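Local structure of purine nucleoside phosphorylase (Thermus thermophilus, 1ODJ) at residues H5-P10 / R39-R44; G151-E156 / A177-A182; I199-N204 / E215-G220. The protein probably catalyses the reversible phosphorolysis of purine nucleosides to free base and ribose 1-phosphate, and is found here as a hexamer with guanosine bound. All blocks are in the same frame, centred on the assembly; numbering follows the deposited sequence.

Interaction 1 (H5-P10 / R39-R44). With GMP (guanosine), chain J; SO4 (sulfate ion), chain I.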
# COMPACT_ATOMS: atom_id res chain seq x y z
N HIS A 5 4.78 -26.21 -19.13
CA HIS A 5 5.17 -25.29 -20.20
C HIS A 5 6.45 -25.62 -20.96
O HIS A 5 6.56 -25.33 -22.15
CB HIS A 5 5.23 -23.87 -19.64
CG HIS A 5 3.99 -23.46 -18.92
ND1 HIS A 5 3.65 -23.95 -17.67
CD2 HIS A 5 2.99 -22.60 -19.27
CE1 HIS A 5 2.50 -23.41 -17.29
NE2 HIS A 5 2.09 -22.59 -18.24
N VAL A 6 7.42 -26.21 -20.27
CA VAL A 6 8.67 -26.62 -20.90
C VAL A 6 8.57 -28.14 -20.96
O VAL A 6 9.20 -28.85 -20.18
CB VAL A 6 9.90 -26.22 -20.08
CG1 VAL A 6 11.13 -26.87 -20.65
CG2 VAL A 6 10.06 -24.73 -20.10
N ARG A 7 7.72 -28.62 -21.87
CA ARG A 7 7.49 -30.05 -22.06
C ARG A 7 8.81 -30.77 -22.33
O ARG A 7 9.12 -31.09 -23.48
CB ARG A 7 6.55 -30.27 -23.26
CG ARG A 7 5.33 -29.34 -23.35
CD ARG A 7 4.24 -29.63 -22.32
NE ARG A 7 2.91 -29.61 -22.94
CZ ARG A 7 1.75 -29.67 -22.26
NH1 ARG A 7 1.75 -29.75 -20.94
NH2 ARG A 7 0.60 -29.69 -22.91
N ALA A 8 9.58 -31.02 -21.28
CA ALA A 8 10.86 -31.70 -21.44
C ALA A 8 11.13 -32.67 -20.31
O ALA A 8 10.51 -32.61 -19.24
CB ALA A 8 11.98 -30.70 -21.51
N HIS A 9 12.07 -33.58 -20.54
CA HIS A 9 12.41 -34.56 -19.53
C HIS A 9 13.68 -34.15 -18.82
O HIS A 9 14.48 -33.38 -19.35
CB HIS A 9 12.56 -35.95 -20.15
CG HIS A 9 11.32 -36.78 -20.05
ND1 HIS A 9 10.10 -36.36 -20.52
CD2 HIS A 9 11.11 -38.01 -19.51
CE1 HIS A 9 9.19 -37.29 -20.27
NE2 HIS A 9 9.78 -38.30 -19.66
N PRO A 10 13.89 -34.65 -17.59
CA PRO A 10 15.04 -34.39 -16.72
C PRO A 10 16.36 -34.16 -17.44
O PRO A 10 16.98 -33.10 -17.31
CB PRO A 10 15.07 -35.63 -15.83
CG PRO A 10 13.62 -35.88 -15.62
CD PRO A 10 13.04 -35.72 -17.01
N ARG A 39 17.05 -29.13 -29.99
CA ARG A 39 15.87 -28.44 -29.44
C ARG A 39 15.03 -29.43 -28.68
O ARG A 39 14.48 -30.36 -29.26
CB ARG A 39 15.03 -27.80 -30.55
CG ARG A 39 13.90 -26.94 -29.99
CD ARG A 39 13.37 -25.93 -30.99
NE ARG A 39 12.49 -26.52 -31.99
CZ ARG A 39 11.90 -25.83 -32.97
NH1 ARG A 39 12.09 -24.52 -33.08
NH2 ARG A 39 11.11 -26.45 -33.84
N TYR A 40 14.92 -29.23 -27.36
CA TYR A 40 14.16 -30.15 -26.54
C TYR A 40 12.73 -29.71 -26.26
O TYR A 40 11.96 -30.43 -25.62
CB TYR A 40 14.90 -30.40 -25.23
CG TYR A 40 15.07 -29.18 -24.36
CD1 TYR A 40 13.99 -28.63 -23.65
CD2 TYR A 40 16.31 -28.56 -24.23
CE1 TYR A 40 14.15 -27.52 -22.85
CE2 TYR A 40 16.48 -27.44 -23.43
CZ TYR A 40 15.39 -26.92 -22.75
OH TYR A 40 15.56 -25.82 -21.96
N ASN A 41 12.35 -28.55 -26.77
CA ASN A 41 11.01 -28.06 -26.52
C ASN A 41 10.73 -26.85 -27.37
O ASN A 41 11.63 -26.06 -27.63
CB ASN A 41 10.87 -27.69 -25.03
CG ASN A 41 9.61 -26.88 -24.74
OD1 ASN A 41 8.50 -27.41 -24.78
ND2 ASN A 41 9.78 -25.60 -24.45
N ASP A 42 9.49 -26.71 -27.79
CA ASP A 42 9.08 -25.58 -28.60
C ASP A 42 7.61 -25.30 -28.31
O ASP A 42 6.92 -24.65 -29.08
CB ASP A 42 9.30 -25.86 -30.09
CG ASP A 42 8.47 -27.02 -30.61
OD1 ASP A 42 8.72 -27.46 -31.75
OD2 ASP A 42 7.56 -27.47 -29.88
N HIS A 43 7.16 -25.82 -27.17
CA HIS A 43 5.78 -25.64 -26.76
C HIS A 43 5.58 -24.18 -26.35
O HIS A 43 6.43 -23.59 -25.69
CB HIS A 43 5.45 -26.55 -25.58
CG HIS A 43 3.99 -26.60 -25.26
ND1 HIS A 43 3.49 -26.33 -24.00
CD2 HIS A 43 2.92 -26.89 -26.04
CE1 HIS A 43 2.18 -26.46 -24.02
NE2 HIS A 43 1.80 -26.80 -25.24
N ARG A 44 4.45 -23.61 -26.75
CA ARG A 44 4.12 -22.22 -26.48
C ARG A 44 5.20 -21.30 -27.00
O ARG A 44 5.32 -20.16 -26.58
CB ARG A 44 3.90 -22.00 -24.98
CG ARG A 44 2.54 -22.46 -24.50
CD ARG A 44 2.43 -22.42 -23.00
NE ARG A 44 1.08 -22.74 -22.57
CZ ARG A 44 0.06 -21.89 -22.63
NH1 ARG A 44 0.26 -20.66 -23.09
NH2 ARG A 44 -1.15 -22.27 -22.25
O5' GMP J . -0.43 -22.19 -18.80
C5' GMP J . -0.60 -20.92 -18.19
C4' GMP J . -1.37 -20.11 -19.24
O4' GMP J . -2.69 -20.68 -19.60
C3' GMP J . -1.68 -18.69 -18.78
O3' GMP J . -1.44 -17.82 -19.90
C2' GMP J . -3.17 -18.68 -18.35
O2' GMP J . -3.97 -17.64 -18.93
C1' GMP J . -3.64 -20.15 -18.64
N9 GMP J . -3.81 -21.04 -17.43
C8 GMP J . -4.26 -22.34 -17.45
N7 GMP J . -4.32 -22.89 -16.27
C5 GMP J . -3.89 -21.90 -15.40
C6 GMP J . -3.74 -21.91 -13.98
O6 GMP J . -3.97 -22.85 -13.19
N1 GMP J . -3.27 -20.70 -13.50
C2 GMP J . -2.98 -19.61 -14.27
N2 GMP J . -2.53 -18.53 -13.62
N3 GMP J . -3.11 -19.57 -15.59
C4 GMP J . -3.57 -20.74 -16.08
S SO4 I . -3.90 -19.33 -22.63
O1 SO4 I . -2.56 -18.72 -22.67
O2 SO4 I . -3.74 -20.79 -22.53
O3 SO4 I . -4.61 -18.96 -23.85
O4 SO4 I . -4.66 -18.83 -21.46

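Interaction 2 (G151-E156 / A177-A182). With GMP (guanosine), chain H.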
# COMPACT_ATOMS: atom_id res chain seq x y z
N GLY A 151 25.64 -2.16 -12.78
CA GLY A 151 24.73 -1.46 -11.90
C GLY A 151 23.32 -2.03 -11.90
O GLY A 151 23.10 -3.19 -12.26
N LEU A 152 22.37 -1.19 -11.50
CA LEU A 152 20.97 -1.58 -11.42
C LEU A 152 20.19 -1.39 -12.70
O LEU A 152 20.44 -0.45 -13.46
CB LEU A 152 20.24 -0.75 -10.35
CG LEU A 152 20.66 -0.89 -8.89
CD1 LEU A 152 20.04 0.24 -8.09
CD2 LEU A 152 20.25 -2.27 -8.37
N VAL A 153 19.24 -2.29 -12.92
CA VAL A 153 18.33 -2.19 -14.05
C VAL A 153 16.99 -2.22 -13.33
O VAL A 153 16.93 -2.50 -12.13
CB VAL A 153 18.42 -3.39 -15.00
CG1 VAL A 153 19.83 -3.54 -15.50
CG2 VAL A 153 17.94 -4.66 -14.29
N ALA A 154 15.91 -1.93 -14.04
CA ALA A 154 14.61 -1.97 -13.39
C ALA A 154 13.72 -2.92 -14.17
O ALA A 154 13.68 -2.89 -15.40
CB ALA A 154 14.01 -0.58 -13.32
N SER A 155 13.02 -3.78 -13.45
CA SER A 155 12.13 -4.73 -14.11
C SER A 155 10.70 -4.26 -13.99
O SER A 155 10.14 -4.23 -12.89
CB SER A 155 12.27 -6.12 -13.46
OG SER A 155 13.58 -6.65 -13.61
N GLU A 156 10.10 -3.88 -15.12
CA GLU A 156 8.71 -3.45 -15.09
C GLU A 156 7.78 -4.45 -15.79
O GLU A 156 8.23 -5.43 -16.37
CB GLU A 156 8.56 -2.05 -15.72
CG GLU A 156 9.06 -1.91 -17.14
CD GLU A 156 8.85 -0.50 -17.69
OE1 GLU A 156 9.25 -0.24 -18.84
OE2 GLU A 156 8.29 0.36 -16.97
N ALA A 177 18.92 0.99 -16.81
CA ALA A 177 18.02 0.66 -17.90
C ALA A 177 16.83 -0.18 -17.48
O ALA A 177 16.79 -0.74 -16.38
CB ALA A 177 18.79 -0.05 -19.00
N PHE A 178 15.86 -0.27 -18.37
CA PHE A 178 14.64 -1.02 -18.11
C PHE A 178 14.55 -2.30 -18.92
O PHE A 178 14.96 -2.34 -20.09
CB PHE A 178 13.40 -0.13 -18.37
CG PHE A 178 13.19 0.96 -17.34
CD1 PHE A 178 14.07 2.03 -17.23
CD2 PHE A 178 12.10 0.90 -16.48
CE1 PHE A 178 13.88 3.04 -16.26
CE2 PHE A 178 11.90 1.91 -15.51
CZ PHE A 178 12.80 2.97 -15.41
N GLU A 179 14.03 -3.34 -18.28
CA GLU A 179 13.83 -4.65 -18.89
C GLU A 179 12.63 -5.35 -18.23
O GLU A 179 11.94 -4.75 -17.41
CB GLU A 179 15.12 -5.50 -18.81
CG GLU A 179 15.79 -5.64 -17.45
CD GLU A 179 15.37 -6.89 -16.71
OE1 GLU A 179 14.55 -6.78 -15.78
OE2 GLU A 179 15.87 -7.99 -17.06
N MET A 180 12.36 -6.60 -18.59
CA MET A 180 11.19 -7.28 -18.04
C MET A 180 11.33 -8.71 -17.54
O MET A 180 10.42 -9.51 -17.72
CB MET A 180 10.04 -7.23 -19.07
CG MET A 180 9.42 -5.83 -19.25
SD MET A 180 8.38 -5.59 -20.75
CE MET A 180 7.05 -6.84 -20.45
N GLU A 181 12.47 -9.06 -16.93
CA GLU A 181 12.65 -10.42 -16.41
C GLU A 181 13.56 -10.57 -15.21
O GLU A 181 13.26 -11.35 -14.31
CB GLU A 181 13.17 -11.35 -17.50
CG GLU A 181 12.14 -11.72 -18.52
CD GLU A 181 12.04 -10.68 -19.59
OE1 GLU A 181 11.02 -10.66 -20.31
OE2 GLU A 181 13.00 -9.88 -19.70
N ALA A 182 14.66 -9.82 -15.20
CA ALA A 182 15.63 -9.89 -14.11
C ALA A 182 15.07 -10.11 -12.70
O ALA A 182 15.32 -11.15 -12.09
CB ALA A 182 16.54 -8.65 -14.14
O5' GMP H . 11.00 -5.67 -26.12
C5' GMP H . 10.69 -5.75 -24.74
C4' GMP H . 11.55 -6.91 -24.24
O4' GMP H . 13.00 -6.72 -24.40
C3' GMP H . 11.38 -7.18 -22.75
O3' GMP H . 11.32 -8.63 -22.63
C2' GMP H . 12.63 -6.59 -22.04
O2' GMP H . 13.29 -7.49 -21.14
C1' GMP H . 13.49 -6.04 -23.22
N9 GMP H . 13.51 -4.55 -23.38
C8 GMP H . 14.29 -3.88 -24.30
N7 GMP H . 14.15 -2.59 -24.26
C5 GMP H . 13.23 -2.36 -23.25
C6 GMP H . 12.69 -1.13 -22.75
O6 GMP H . 12.93 0.03 -23.13
N1 GMP H . 11.78 -1.35 -21.72
C2 GMP H . 11.44 -2.58 -21.23
N2 GMP H . 10.54 -2.56 -20.23
N3 GMP H . 11.93 -3.74 -21.67
C4 GMP H . 12.82 -3.55 -22.68

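Interaction 3 (I199-N204 / E215-G220)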
# COMPACT_ATOMS: atom_id res chain seq x y z
N ILE A 199 22.96 -10.28 -17.74
CA ILE A 199 23.76 -9.36 -18.54
C ILE A 199 22.82 -8.82 -19.63
O ILE A 199 21.86 -9.50 -20.03
CB ILE A 199 24.99 -10.07 -19.17
CG1 ILE A 199 25.78 -9.09 -20.04
CG2 ILE A 199 24.55 -11.28 -19.95
CD1 ILE A 199 27.17 -9.52 -20.34
N LEU A 200 23.09 -7.61 -20.12
CA LEU A 200 22.21 -7.01 -21.13
C LEU A 200 22.86 -6.16 -22.21
O LEU A 200 23.85 -5.47 -21.97
CB LEU A 200 21.14 -6.19 -20.43
CG LEU A 200 20.40 -6.99 -19.34
CD1 LEU A 200 20.50 -6.28 -17.99
CD2 LEU A 200 18.96 -7.21 -19.77
N ALA A 201 22.26 -6.21 -23.39
CA ALA A 201 22.71 -5.43 -24.54
C ALA A 201 21.73 -4.29 -24.68
O ALA A 201 20.55 -4.52 -24.93
CB ALA A 201 22.69 -6.30 -25.79
N VAL A 202 22.20 -3.06 -24.51
CA VAL A 202 21.32 -1.90 -24.65
C VAL A 202 20.78 -1.88 -26.10
O VAL A 202 21.56 -1.95 -27.06
CB VAL A 202 22.09 -0.60 -24.39
CG1 VAL A 202 21.13 0.57 -24.31
CG2 VAL A 202 22.89 -0.72 -23.11
N SER A 203 19.46 -1.81 -26.25
CA SER A 203 18.88 -1.79 -27.59
C SER A 203 18.34 -0.43 -28.02
O SER A 203 18.02 -0.22 -29.19
CB SER A 203 17.78 -2.86 -27.71
OG SER A 203 16.68 -2.57 -26.88
N ASN A 204 18.25 0.50 -27.08
CA ASN A 204 17.76 1.85 -27.38
C ASN A 204 17.61 2.71 -26.12
O ASN A 204 17.67 2.22 -25.00
CB ASN A 204 16.39 1.77 -28.06
CG ASN A 204 15.35 1.11 -27.19
OD1 ASN A 204 15.05 -0.07 -27.35
ND2 ASN A 204 14.80 1.87 -26.24
N GLU A 215 23.64 -3.31 -37.02
CA GLU A 215 24.88 -3.98 -36.67
C GLU A 215 25.32 -3.71 -35.24
O GLU A 215 25.76 -4.62 -34.54
CB GLU A 215 26.00 -3.57 -37.64
CG GLU A 215 27.34 -4.28 -37.38
CD GLU A 215 27.21 -5.81 -37.35
OE1 GLU A 215 26.87 -6.41 -38.39
OE2 GLU A 215 27.46 -6.42 -36.28
N VAL A 216 25.19 -2.46 -34.79
CA VAL A 216 25.60 -2.09 -33.43
C VAL A 216 25.05 -3.05 -32.37
O VAL A 216 25.83 -3.68 -31.64
CB VAL A 216 25.15 -0.66 -33.06
CG1 VAL A 216 25.79 -0.25 -31.75
CG2 VAL A 216 25.53 0.31 -34.17
N LEU A 217 23.73 -3.18 -32.30
CA LEU A 217 23.08 -4.06 -31.34
C LEU A 217 23.56 -5.51 -31.45
O LEU A 217 23.92 -6.14 -30.45
CB LEU A 217 21.55 -4.01 -31.51
CG LEU A 217 20.72 -5.01 -30.69
CD1 LEU A 217 20.89 -4.76 -29.18
CD2 LEU A 217 19.25 -4.87 -31.08
N GLN A 218 23.57 -6.05 -32.67
CA GLN A 218 23.99 -7.42 -32.88
C GLN A 218 25.37 -7.65 -32.31
O GLN A 218 25.59 -8.62 -31.59
CB GLN A 218 23.97 -7.78 -34.37
CG GLN A 218 24.26 -9.26 -34.66
CD GLN A 218 23.33 -10.22 -33.90
OE1 GLN A 218 22.11 -10.07 -33.92
NE2 GLN A 218 23.92 -11.22 -33.24
N GLU A 219 26.33 -6.78 -32.62
CA GLU A 219 27.65 -6.99 -32.07
C GLU A 219 27.55 -6.97 -30.56
O GLU A 219 28.33 -7.63 -29.88
CB GLU A 219 28.64 -5.92 -32.55
CG GLU A 219 30.01 -6.00 -31.90
CD GLU A 219 30.64 -7.39 -31.97
OE1 GLU A 219 31.82 -7.54 -31.58
OE2 GLU A 219 29.96 -8.35 -32.42
N GLY A 220 26.57 -6.24 -30.04
CA GLY A 220 26.39 -6.17 -28.60
C GLY A 220 25.84 -7.47 -28.06
O GLY A 220 26.22 -7.94 -26.98

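Interaction 1 (H5-P10 / R39-R44)
The guanidinium of Arg-7 lies flat on the imidazole of His-43, planes 17° apart and centres 4.2 Å from each other. The stack is shifted: NE sits over the rim rather than the middle of the ring, 3.4 Å from CE1 of His-43, and CG of Arg-7 rests against His-43 CB. Arg-44 CG backs the other face of that ring, and the carbonyl oxygen of His-5 meets it edge-on, in plane. Asn-41 has CG anti to the backbone N (chi1 168°), which carries the amide toward 5-10; OD1 accepts from His-43 N at 3.2 Å in an Asx turn, the donor standing above the amide plane. With a leucine at Asn-41, His-43 N would lose this acceptor and the turn presenting the ring to Arg-7 would probably slacken. Farther along, Tyr-40 takes Val-6 CG1 at its ring edge, 3.8 Å from CE1, and the methyl of Ala-8 obliquely, while its hydroxyl bonds Gln-61. At the ligand end, His-5 CD2 meets Arg-44 CD at a slant. Glu-76 holds His-5 ND1, and NE2 is hydrogen-bonded to O5' of guanosine at 2.6 Å; Arg-44 NH2 bonds sulfate O2 at 3.0 Å. That sulfate is also gripped by Arg-25 and Arg-87 of the second subunit, so this corner lends a histidine and an arginine to a neighbour's pocket, where the sulfate probably marks the phosphate position.

Interaction 2 (G151-E156 / A177-A182)
Parallel strands 152-156 and 175-179 are zipped by three backbone bonds: Ala-154 N gives to Ala-177 O (2.8 Å), Ala-154 O takes from Glu-179 N (2.9 Å), and Glu-179 O takes from Glu-156 N (3.1 Å). Beside this seam the methyl of Ala-154 sits over one face of the Phe-178 ring. On the opposite side of the sheet, Glu-179 bends sharply at chi2 (95°), curling its carboxylate back toward Ser-155. OE1 receives the Ser-155 hydroxyl, at a refined spacing too short to be taken literally, and also the N-H of Glu-181 from above the carboxylate plane. OE2 spends its syn lone pair on Ala-182 N at 2.9 Å and forms a salt bridge with Arg-87. Ser-155 OG in turn accepts from Ser-183 N, so the start of helix 182-192 is tied to both strands. Three further groups bind guanosine. Met-180 N donates to O2' at 2.9 Å; the same hydroxyl gives its proton to Glu-181 OE2 at 2.8 Å, an oxygen that also pairs with Arg-87, while Gly-66 N holds Glu-181 OE1. Glu-156 OE1 accepts from base N2 at 3.0 Å, its other oxygen bonded to Thr-162. Buried carboxylates thus bind both base and ribose, and the carboxylate of Glu-179 acts as a second-shell brace that probably steadies the turn carrying Met-180 and Glu-181 to the ribose.

Interaction 3 (I199-N204 / E215-G220)
Leu-217 reaches strand 195-205 with CG anti to its backbone nitrogen (chi1 173°) and a chi2 of 63°, a pairing that pushes CD1 ahead of the helix surface. This methyl does most of the touching. It lies 3.6 Å from the carbonyl oxygen of Val-202, 3.9 Å from Ser-203 CA and 4.1 Å from the methyl of Ala-201, while CD2 grazes Ser-203 CB. One turn further on, Gly-220 offers bare backbone: Ala-201 CB settles 4.1 Å from its carbonyl carbon. The alpha carbons of Ala-201 and Gly-220 are 5.5 Å apart, and the short segment axes approach to 8.0 Å, running antiparallel at 176°. Val-221 and Met-224 of the same helix continue the packing on Ala-201. Ser-203 meets the leucine through carbon alone; its hydroxyl gives its proton to Asn-204 OD1 3.0 Å away, approaching from above the amide plane. Helix 214-232 is thus laid along the sheet of the alpha/beta fold by small apolar surfaces, with no polar link between the two segments. Since Ser-203 also touches a bound guanosine, the leucine packs on backbone that borders the nucleoside pocket.

In the fold
Interactions 2 and 3 are neighbours, centres 15 Å apart, and they touch where Val-153 CG1 meets Leu-200 CD1 at 3.8 Å. Both border a guanosine pocket: interaction 2 binds the nucleoside directly, and interaction 3 packs the helix behind the strand whose Ser-203 touches guanosine. Interaction 1 reaches the same sheet but lies on the other side of the chain's centre from interaction 2, their centres 27 Å apart and nearest atoms about 13 Å. Its His-5 serves a guanosine held by Glu-156, Met-180 and Glu-181 of the second subunit; in return, His-5 of that subunit completes the pocket of interaction 2. Each site is therefore shared across a subunit interface.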